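PDB 5AX6: CofB from Escherichia coli, which forms a homotrimeric minor pilin of the type IVb pilus CFA/III of enterotoxigenic strains, and probably takes part in assembling that pilus. Local coordinates for residues E4-I15 and N161-A170; I350-D361 and E377-V385. One frame throughout, in Å; residues are numbered along the deposited sequence.

Contact 1 (E4-I15 and N161-A170)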
loop_
_atom_site.group_PDB
_atom_site.type_symbol
_atom_site.label_atom_id
_atom_site.label_comp_id
_atom_site.label_asym_id
_atom_site.label_seq_id
_atom_site.Cartn_x
_atom_site.Cartn_y
_atom_site.Cartn_z
ATOM N N GLU A 4 7.805 -39.391 19.822
ATOM C CA GLU A 4 7.996 -37.976 19.530
ATOM C C GLU A 4 6.673 -37.278 19.258
ATOM O O GLU A 4 6.416 -36.187 19.778
ATOM C CB GLU A 4 8.931 -37.792 18.331
ATOM C CG GLU A 4 9.049 -36.348 17.829
ATOM C CD GLU A 4 7.994 -35.976 16.788
ATOM O OE1 GLU A 4 7.165 -36.845 16.432
ATOM O OE2 GLU A 4 7.994 -34.814 16.322
ATOM N N ALA A 5 5.848 -37.906 18.423
ATOM C CA ALA A 5 4.565 -37.337 18.026
ATOM C C ALA A 5 3.712 -36.998 19.244
ATOM O O ALA A 5 3.111 -35.928 19.308
ATOM C CB ALA A 5 3.825 -38.294 17.108
ATOM N N ARG A 6 3.668 -37.915 20.207
ATOM C CA ARG A 6 2.934 -37.697 21.447
ATOM C C ARG A 6 3.528 -36.531 22.240
ATOM O O ARG A 6 2.808 -35.633 22.689
ATOM C CB ARG A 6 2.938 -38.964 22.303
ATOM C CG ARG A 6 2.554 -38.729 23.762
ATOM C CD ARG A 6 2.858 -39.945 24.635
ATOM N NE ARG A 6 4.286 -40.271 24.674
ATOM C CZ ARG A 6 5.131 -39.845 25.610
ATOM N NH1 ARG A 6 4.698 -39.066 26.595
ATOM N NH2 ARG A 6 6.411 -40.197 25.562
ATOM N N ARG A 7 4.847 -36.553 22.411
ATOM C CA ARG A 7 5.530 -35.502 23.149
ATOM C C ARG A 7 5.380 -34.150 22.461
ATOM O O ARG A 7 5.314 -33.118 23.129
ATOM C CB ARG A 7 7.012 -35.840 23.333
ATOM C CG ARG A 7 7.281 -36.886 24.406
ATOM C CD ARG A 7 8.755 -36.911 24.803
ATOM N NE ARG A 7 9.622 -37.144 23.652
ATOM C CZ ARG A 7 10.041 -38.344 23.264
ATOM N NH1 ARG A 7 9.682 -39.428 23.943
ATOM N NH2 ARG A 7 10.823 -38.456 22.200
ATOM N N GLN A 8 5.318 -34.148 21.134
ATOM C CA GLN A 8 5.168 -32.887 20.426
ATOM C C GLN A 8 3.799 -32.274 20.691
ATOM O O GLN A 8 3.661 -31.052 20.774
ATOM C CB GLN A 8 5.371 -33.058 18.924
ATOM C CG GLN A 8 5.537 -31.728 18.206
ATOM C CD GLN A 8 6.755 -30.952 18.708
ATOM O OE1 GLN A 8 7.890 -31.421 18.604
ATOM N NE2 GLN A 8 6.520 -29.766 19.264
ATOM N N ILE A 9 2.784 -33.118 20.825
ATOM C CA ILE A 9 1.440 -32.608 21.039
ATOM C C ILE A 9 1.318 -32.007 22.437
ATOM O O ILE A 9 0.726 -30.944 22.605
ATOM C CB ILE A 9 0.381 -33.710 20.833
ATOM C CG1 ILE A 9 0.253 -34.024 19.341
ATOM C CG2 ILE A 9 -0.966 -33.272 21.396
ATOM C CD1 ILE A 9 -0.597 -35.243 19.039
ATOM N N VAL A 10 1.877 -32.692 23.431
ATOM C CA VAL A 10 1.955 -32.153 24.786
ATOM C C VAL A 10 2.718 -30.826 24.791
ATOM O O VAL A 10 2.262 -29.832 25.369
ATOM C CB VAL A 10 2.646 -33.140 25.741
ATOM C CG1 VAL A 10 2.921 -32.485 27.091
ATOM C CG2 VAL A 10 1.798 -34.400 25.905
ATOM N N SER A 11 3.875 -30.814 24.132
ATOM C CA SER A 11 4.714 -29.617 24.087
ATOM C C SER A 11 4.012 -28.446 23.405
ATOM O O SER A 11 4.136 -27.306 23.849
ATOM C CB SER A 11 6.041 -29.922 23.382
ATOM O OG SER A 11 6.795 -30.848 24.146
ATOM N N ASN A 12 3.282 -28.712 22.326
ATOM C CA ASN A 12 2.531 -27.646 21.676
ATOM C C ASN A 12 1.491 -27.029 22.608
ATOM O O ASN A 12 1.283 -25.812 22.599
ATOM C CB ASN A 12 1.835 -28.144 20.404
ATOM C CG ASN A 12 2.800 -28.400 19.266
ATOM O OD1 ASN A 12 3.936 -27.921 19.273
ATOM N ND2 ASN A 12 2.347 -29.155 18.272
ATOM N N ALA A 13 0.830 -27.864 23.397
ATOM C CA ALA A 13 -0.191 -27.374 24.318
ATOM C C ALA A 13 0.453 -26.596 25.478
ATOM O O ALA A 13 -0.048 -25.548 25.895
ATOM C CB ALA A 13 -1.022 -28.524 24.847
ATOM N N LEU A 14 1.554 -27.124 25.997
ATOM C CA LEU A 14 2.305 -26.436 27.044
ATOM C C LEU A 14 2.766 -25.049 26.582
ATOM O O LEU A 14 2.596 -24.055 27.296
ATOM C CB LEU A 14 3.504 -27.280 27.477
ATOM C CG LEU A 14 3.157 -28.478 28.362
ATOM C CD1 LEU A 14 4.350 -29.430 28.489
ATOM C CD2 LEU A 14 2.678 -28.019 29.752
ATOM N N ILE A 15 3.348 -24.981 25.390
ATOM C CA ILE A 15 3.806 -23.707 24.848
ATOM C C ILE A 15 2.647 -22.736 24.607
ATOM O O ILE A 15 2.791 -21.526 24.789
ATOM C CB ILE A 15 4.572 -23.904 23.533
ATOM C CG1 ILE A 15 5.955 -24.491 23.809
ATOM C CG2 ILE A 15 4.671 -22.596 22.758
ATOM C CD1 ILE A 15 6.552 -24.061 25.122
ATOM N N ASN A 161 14.227 -35.398 26.167
ATOM C CA ASN A 161 13.464 -35.622 24.947
ATOM C C ASN A 161 12.444 -34.503 24.798
ATOM O O ASN A 161 12.162 -34.030 23.694
ATOM C CB ASN A 161 12.768 -36.986 24.978
ATOM C CG ASN A 161 13.676 -38.097 25.481
ATOM O OD1 ASN A 161 14.892 -38.059 25.290
ATOM N ND2 ASN A 161 13.085 -39.093 26.133
ATOM N N TYR A 162 11.911 -34.072 25.938
ATOM C CA TYR A 162 10.885 -33.041 25.967
ATOM C C TYR A 162 11.447 -31.655 25.684
ATOM O O TYR A 162 10.760 -30.816 25.109
ATOM C CB TYR A 162 10.170 -33.048 27.318
ATOM C CG TYR A 162 8.887 -33.834 27.301
ATOM C CD1 TYR A 162 7.778 -33.362 26.609
ATOM C CD2 TYR A 162 8.779 -35.044 27.973
ATOM C CE1 TYR A 162 6.594 -34.076 26.584
ATOM C CE2 TYR A 162 7.599 -35.767 27.956
ATOM C CZ TYR A 162 6.508 -35.277 27.258
ATOM O OH TYR A 162 5.329 -35.984 27.232
ATOM N N VAL A 163 12.691 -31.410 26.082
ATOM C CA VAL A 163 13.292 -30.103 25.847
ATOM C C VAL A 163 13.365 -29.804 24.354
ATOM O O VAL A 163 13.114 -28.681 23.913
ATOM C CB VAL A 163 14.698 -30.000 26.462
ATOM C CG1 VAL A 163 15.415 -28.773 25.919
ATOM C CG2 VAL A 163 14.610 -29.939 27.984
ATOM N N SER A 164 13.701 -30.818 23.568
ATOM C CA SER A 164 13.776 -30.647 22.125
ATOM C C SER A 164 12.398 -30.336 21.536
ATOM O O SER A 164 12.267 -29.465 20.673
ATOM C CB SER A 164 14.368 -31.898 21.466
ATOM O OG SER A 164 14.634 -31.662 20.095
ATOM N N SER A 165 11.366 -31.032 22.001
ATOM C CA SER A 165 10.032 -30.762 21.478
ATOM C C SER A 165 9.483 -29.439 22.032
ATOM O O SER A 165 8.744 -28.744 21.341
ATOM C CB SER A 165 9.073 -31.926 21.771
ATOM O OG SER A 165 8.828 -32.083 23.152
ATOM N N LEU A 166 9.843 -29.087 23.266
ATOM C CA LEU A 166 9.460 -27.782 23.812
ATOM C C LEU A 166 10.096 -26.647 23.017
ATOM O O LEU A 166 9.445 -25.648 22.709
ATOM C CB LEU A 166 9.851 -27.675 25.288
ATOM C CG LEU A 166 8.990 -28.504 26.244
ATOM C CD1 LEU A 166 9.664 -28.638 27.603
ATOM C CD2 LEU A 166 7.584 -27.904 26.382
ATOM N N GLU A 167 11.368 -26.808 22.665
ATOM C CA GLU A 167 12.069 -25.770 21.923
ATOM C C GLU A 167 11.491 -25.630 20.519
ATOM O O GLU A 167 11.368 -24.523 19.991
ATOM C CB GLU A 167 13.568 -26.071 21.871
ATOM C CG GLU A 167 14.304 -25.671 23.143
ATOM C CD GLU A 167 15.718 -26.219 23.210
ATOM O OE1 GLU A 167 16.053 -27.112 22.401
ATOM O OE2 GLU A 167 16.491 -25.762 24.080
ATOM N N LYS A 168 11.131 -26.761 19.926
ATOM C CA LYS A 168 10.474 -26.772 18.625
ATOM C C LYS A 168 9.128 -26.042 18.691
ATOM O O LYS A 168 8.813 -25.212 17.837
ATOM C CB LYS A 168 10.296 -28.213 18.143
ATOM C CG LYS A 168 9.435 -28.359 16.902
ATOM C CD LYS A 168 9.558 -29.760 16.320
ATOM C CE LYS A 168 8.488 -30.028 15.274
ATOM N NZ LYS A 168 8.565 -31.423 14.751
ATOM N N ALA A 169 8.340 -26.336 19.718
ATOM C CA ALA A 169 7.049 -25.678 19.867
ATOM C C ALA A 169 7.233 -24.178 20.113
ATOM O O ALA A 169 6.463 -23.351 19.610
ATOM C CB ALA A 169 6.264 -26.318 20.988
ATOM N N ALA A 170 8.268 -23.827 20.871
ATOM C CA ALA A 170 8.537 -22.428 21.164
ATOM C C ALA A 170 8.885 -21.668 19.887
ATOM O O ALA A 170 8.429 -20.545 19.684
ATOM C CB ALA A 170 9.655 -22.298 22.195
#
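S11 and S165 meet where two helices of the pilin domain cross, a knobs-into-holes contact in which helix 161-171 packs against the first turns of helix 4-25. The axes approach to 8.4 Å at a crossing angle of -51°, and small residues make that closeness possible. S11 sits in a hole formed by Y162, S165, L166 and A169, while A169 returns the packing among Q8, S11, N12 and I15. The two buried hydroxyls share a short hydrogen bond, S11 OG to S165 OG at 2.6 Å. Whichever of them donates, the other has a carbonyl of its own helix nearby, R7 O or Y162 O.

Toward the start of both helices, R7 lies over one face of the Y162 ring. Its CD stands 3.6 Å from the ring centroid in a CH-pi contact, and the chain then bends so that the guanidinium turns one face to N161, NE being 3.4 Å from N161 CB. Y162 is further enclosed by V10 and by L121 of strand 121-130. Farther along, I15 CG1 presses on A169 CB at a tight 3.4 Å.

Q8 starts out pointing away, but CG anti to the backbone N (chi1 -167°) and a bend at chi2 carry the amide back across. NE2 donates to S165 O at 3.2 Å, with an N-H...O angle of 149°, and also to N12 OD1; OE1 lies against the aliphatic part of K168. A leucine in its place would probably leave S165 O without its bond across the helices and N12 OD1 without the donor that steadies it. At the exposed margin E4 and K168 add only a long salt bridge. One hydroxyl-hydroxyl bond and one amide-to-carbonyl bond, set beside apolar packing, thus probably help fix the register and rotation of the helices.

Contact 2 (I350-D361 and E377-V385)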
loop_
_atom_site.group_PDB
_atom_site.type_symbol
_atom_site.label_atom_id
_atom_site.label_comp_id
_atom_site.label_asym_id
_atom_site.label_seq_id
_atom_site.Cartn_x
_atom_site.Cartn_y
_atom_site.Cartn_z
ATOM N N ILE A 350 -7.894 5.495 -35.199
ATOM C CA ILE A 350 -7.213 6.373 -36.139
ATOM C C ILE A 350 -8.126 6.630 -37.327
ATOM O O ILE A 350 -8.692 5.693 -37.877
ATOM C CB ILE A 350 -5.894 5.733 -36.637
ATOM C CG1 ILE A 350 -4.914 5.546 -35.480
ATOM C CG2 ILE A 350 -5.276 6.568 -37.738
ATOM C CD1 ILE A 350 -3.797 4.506 -35.765
ATOM N N TYR A 351 -8.297 7.893 -37.709
ATOM C CA TYR A 351 -9.039 8.211 -38.935
ATOM C C TYR A 351 -8.061 8.321 -40.103
ATOM O O TYR A 351 -7.043 9.016 -40.004
ATOM C CB TYR A 351 -9.836 9.519 -38.783
ATOM C CG TYR A 351 -10.534 9.934 -40.078
ATOM C CD1 TYR A 351 -11.835 9.533 -40.346
ATOM C CD2 TYR A 351 -9.881 10.705 -41.027
ATOM C CE1 TYR A 351 -12.469 9.888 -41.525
ATOM C CE2 TYR A 351 -10.506 11.063 -42.212
ATOM C CZ TYR A 351 -11.796 10.658 -42.452
ATOM O OH TYR A 351 -12.432 11.010 -43.616
ATOM N N ALA A 352 -8.357 7.662 -41.217
ATOM C CA ALA A 352 -7.478 7.781 -42.383
ATOM C C ALA A 352 -8.234 7.508 -43.660
ATOM O O ALA A 352 -9.141 6.676 -43.691
ATOM C CB ALA A 352 -6.291 6.827 -42.259
ATOM N N ALA A 353 -7.875 8.240 -44.705
ATOM C CA ALA A 353 -8.363 7.948 -46.032
ATOM C C ALA A 353 -7.250 7.236 -46.803
ATOM O O ALA A 353 -6.066 7.368 -46.476
ATOM C CB ALA A 353 -8.795 9.216 -46.741
ATOM N N PHE A 354 -7.629 6.441 -47.793
ATOM C CA PHE A 354 -6.650 5.932 -48.745
ATOM C C PHE A 354 -6.192 7.129 -49.592
ATOM O O PHE A 354 -6.798 8.211 -49.520
ATOM C CB PHE A 354 -7.252 4.803 -49.581
ATOM C CG PHE A 354 -7.711 3.628 -48.750
ATOM C CD1 PHE A 354 -6.814 2.638 -48.369
ATOM C CD2 PHE A 354 -9.025 3.531 -48.333
ATOM C CE1 PHE A 354 -7.225 1.564 -47.596
ATOM C CE2 PHE A 354 -9.444 2.460 -47.555
ATOM C CZ PHE A 354 -8.545 1.471 -47.191
ATOM N N SER A 355 -5.111 6.984 -50.353
ATOM C CA SER A 355 -4.491 8.191 -50.885
ATOM C C SER A 355 -4.262 8.238 -52.398
ATOM O O SER A 355 -3.520 9.096 -52.862
ATOM C CB SER A 355 -3.159 8.444 -50.167
ATOM O OG SER A 355 -2.255 7.365 -50.307
ATOM N N ASN A 356 -4.901 7.361 -53.170
ATOM C CA ASN A 356 -4.844 7.501 -54.635
ATOM C C ASN A 356 -5.768 8.614 -55.101
ATOM O O ASN A 356 -6.934 8.666 -54.712
ATOM C CB ASN A 356 -5.195 6.183 -55.340
ATOM C CG ASN A 356 -4.049 5.194 -55.309
ATOM O OD1 ASN A 356 -2.890 5.583 -55.136
ATOM N ND2 ASN A 356 -4.358 3.913 -55.473
ATOM N N SER A 357 -5.239 9.501 -55.945
ATOM C CA SER A 357 -5.933 10.731 -56.317
ATOM C C SER A 357 -6.188 10.896 -57.823
ATOM O O SER A 357 -7.236 11.395 -58.235
ATOM C CB SER A 357 -5.132 11.930 -55.809
ATOM O OG SER A 357 -5.829 13.134 -56.035
ATOM N N ASN A 358 -5.223 10.506 -58.645
ATOM C CA ASN A 358 -5.388 10.665 -60.084
ATOM C C ASN A 358 -5.749 9.348 -60.751
ATOM O O ASN A 358 -5.494 8.273 -60.200
ATOM C CB ASN A 358 -4.122 11.254 -60.713
ATOM C CG ASN A 358 -2.865 10.522 -60.290
ATOM O OD1 ASN A 358 -2.722 9.318 -60.522
ATOM N ND2 ASN A 358 -1.936 11.250 -59.680
ATOM N N ALA A 359 -6.336 9.450 -61.941
ATOM C CA ALA A 359 -6.890 8.306 -62.661
ATOM C C ALA A 359 -5.904 7.156 -62.843
ATOM O O ALA A 359 -6.283 5.994 -62.736
ATOM C CB ALA A 359 -7.413 8.754 -64.018
ATOM N N SER A 360 -4.644 7.472 -63.130
ATOM C CA SER A 360 -3.671 6.423 -63.433
ATOM C C SER A 360 -3.427 5.532 -62.221
ATOM O O SER A 360 -3.250 4.323 -62.361
ATOM C CB SER A 360 -2.347 7.021 -63.924
ATOM O OG SER A 360 -1.702 7.767 -62.911
ATOM N N ASP A 361 -3.423 6.132 -61.035
ATOM C CA ASP A 361 -3.247 5.367 -59.806
ATOM C C ASP A 361 -4.548 4.686 -59.390
ATOM O O ASP A 361 -4.540 3.533 -58.962
ATOM C CB ASP A 361 -2.746 6.271 -58.675
ATOM C CG ASP A 361 -1.318 6.746 -58.898
ATOM O OD1 ASP A 361 -0.513 5.975 -59.468
ATOM O OD2 ASP A 361 -1.002 7.888 -58.501
ATOM N N GLU A 377 1.233 -1.625 -53.060
ATOM C CA GLU A 377 0.264 -0.852 -53.838
ATOM C C GLU A 377 0.239 0.619 -53.461
ATOM O O GLU A 377 0.272 0.975 -52.286
ATOM C CB GLU A 377 -1.141 -1.426 -53.675
ATOM C CG GLU A 377 -1.461 -2.559 -54.652
ATOM C CD GLU A 377 -2.743 -3.283 -54.290
ATOM O OE1 GLU A 377 -3.192 -3.153 -53.130
ATOM O OE2 GLU A 377 -3.302 -3.980 -55.163
ATOM N N LYS A 378 0.174 1.468 -54.476
ATOM C CA LYS A 378 0.040 2.897 -54.258
ATOM C C LYS A 378 -1.264 3.198 -53.532
ATOM O O LYS A 378 -2.301 2.588 -53.814
ATOM C CB LYS A 378 0.088 3.661 -55.581
ATOM C CG LYS A 378 1.449 3.624 -56.267
ATOM C CD LYS A 378 1.654 4.828 -57.180
ATOM C CE LYS A 378 2.098 6.050 -56.392
ATOM N NZ LYS A 378 3.406 5.811 -55.720
ATOM N N GLY A 379 -1.195 4.139 -52.595
ATOM C CA GLY A 379 -2.377 4.647 -51.918
ATOM C C GLY A 379 -2.780 3.835 -50.704
ATOM O O GLY A 379 -3.749 4.172 -50.021
ATOM N N ARG A 380 -2.054 2.759 -50.437
ATOM C CA ARG A 380 -2.376 1.906 -49.304
ATOM C C ARG A 380 -2.192 2.668 -47.996
ATOM O O ARG A 380 -1.467 3.671 -47.929
ATOM C CB ARG A 380 -1.508 0.656 -49.296
ATOM C CG ARG A 380 -0.050 0.924 -48.951
ATOM C CD ARG A 380 0.804 -0.309 -49.197
ATOM N NE ARG A 380 2.203 -0.051 -48.869
ATOM C CZ ARG A 380 3.058 0.561 -49.682
ATOM N NH1 ARG A 380 2.663 0.964 -50.884
ATOM N NH2 ARG A 380 4.313 0.760 -49.297
ATOM N N ILE A 381 -2.859 2.187 -46.955
ATOM C CA ILE A 381 -2.594 2.674 -45.616
ATOM C C ILE A 381 -1.644 1.695 -44.943
ATOM O O ILE A 381 -1.917 0.501 -44.859
ATOM C CB ILE A 381 -3.904 2.839 -44.786
ATOM C CG1 ILE A 381 -4.830 3.865 -45.446
ATOM C CG2 ILE A 381 -3.564 3.248 -43.333
ATOM C CD1 ILE A 381 -6.247 3.946 -44.829
ATOM N N GLU A 382 -0.494 2.184 -44.498
ATOM C CA GLU A 382 0.466 1.292 -43.872
ATOM C C GLU A 382 0.821 1.797 -42.485
ATOM O O GLU A 382 1.023 2.991 -42.291
ATOM C CB GLU A 382 1.730 1.149 -44.737
ATOM C CG GLU A 382 2.742 0.183 -44.138
ATOM C CD GLU A 382 3.867 -0.203 -45.102
ATOM O OE1 GLU A 382 3.696 -0.039 -46.333
ATOM O OE2 GLU A 382 4.919 -0.679 -44.617
ATOM N N LEU A 383 0.886 0.884 -41.527
ATOM C CA LEU A 383 1.156 1.239 -40.135
ATOM C C LEU A 383 2.134 0.238 -39.551
ATOM O O LEU A 383 2.166 -0.908 -39.977
ATOM C CB LEU A 383 -0.143 1.246 -39.310
ATOM C CG LEU A 383 -1.266 2.211 -39.707
ATOM C CD1 LEU A 383 -2.539 1.907 -38.911
ATOM C CD2 LEU A 383 -0.831 3.651 -39.485
ATOM N N ASN A 384 2.930 0.665 -38.574
ATOM C CA ASN A 384 3.769 -0.260 -37.827
ATOM C C ASN A 384 2.934 -1.127 -36.906
ATOM O O ASN A 384 2.009 -0.631 -36.265
ATOM C CB ASN A 384 4.813 0.506 -37.010
ATOM C CG ASN A 384 5.819 1.214 -37.886
ATOM O OD1 ASN A 384 6.336 0.633 -38.835
ATOM N ND2 ASN A 384 6.093 2.472 -37.583
ATOM N N VAL A 385 3.247 -2.418 -36.848
ATOM C CA VAL A 385 2.533 -3.324 -35.961
ATOM C C VAL A 385 2.912 -2.992 -34.523
ATOM O O VAL A 385 4.084 -2.770 -34.213
ATOM C CB VAL A 385 2.835 -4.811 -36.277
ATOM C CG1 VAL A 385 2.151 -5.722 -35.258
ATOM C CG2 VAL A 385 2.351 -5.152 -37.681
HETATM O O HOH W 1 -2.026 6.371 -47.833
#
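F354 and I381 meet where strand 341-353 runs out into a loop and strand 381-384 begins. From CB outward, F354 first meets the backbone: CB lies 3.6 Å from G379 O, which stays beside the ring edge, in its plane, near CD1. With CG anti to the carbonyl carbon (chi1 -60°) the ring is carried toward I381, and a chi2 of -84° turns one face to it. CD1 is 3.7 Å from I381 CG1; CE1 and CZ, farther out, meet I381 CD1, which sits above the face, displaced toward the rim, in a CH-pi contact. Isoleucine suits the site because its CG1-CD1 arm is long enough to lie over the ring and reach A352 CB as well, at 3.9 Å.

G379 O does more than edge the ring: S355 N donates to it at 3.1 Å, in the carbonyl plane and on a lone pair. G379 is the third residue of a type II turn, E377 to R380, with phi 87°, readily adopted by glycine; moreover, a CB there would run into N356 OD1. The carbonyl of K378 takes a weak bond from N356 ND2 at 3.0 Å, though the stronger partner of that amide is L473 O. A water bridges S355 OG and R380 O, tying the loop to the turn once more. Nearby, L383 touches M335 of the second subunit.

The two strands belong to different antiparallel sheets, so they meet mainly through side chains. F354 fills the layer between these sheets, packing on L478 of strand 478-487, the neighbour of strand 341-353 in its sheet, and on A457 of strand 452-463 in the other. Beyond the loop, N358 caps helix 359-362, from which D361 OD1 comes within 3.4 Å of K378 CD, the ammonium lying too far off for a salt bridge.

The contacts lie in different domains, on opposite sides of the chain's centre, with their nearest atoms about 56 Å apart, and hold no element in common. Both are partly buried, each with a buried heart and an exposed margin. Contact 1 joins two helices through interlocking side chains, and its polar groups bond mostly from side chain to side chain or to a helix carbonyl. Contact 2 joins facing beta-sheets: apolar side chains fill the interior, while one backbone N-H, a weak side-chain amide bond, both to turn carbonyls, and a water join the loop to the turn. Neighbouring subunits of the trimer reach contact 2 alone, whereas contact 1 lies wholly within one chain's pilin domain.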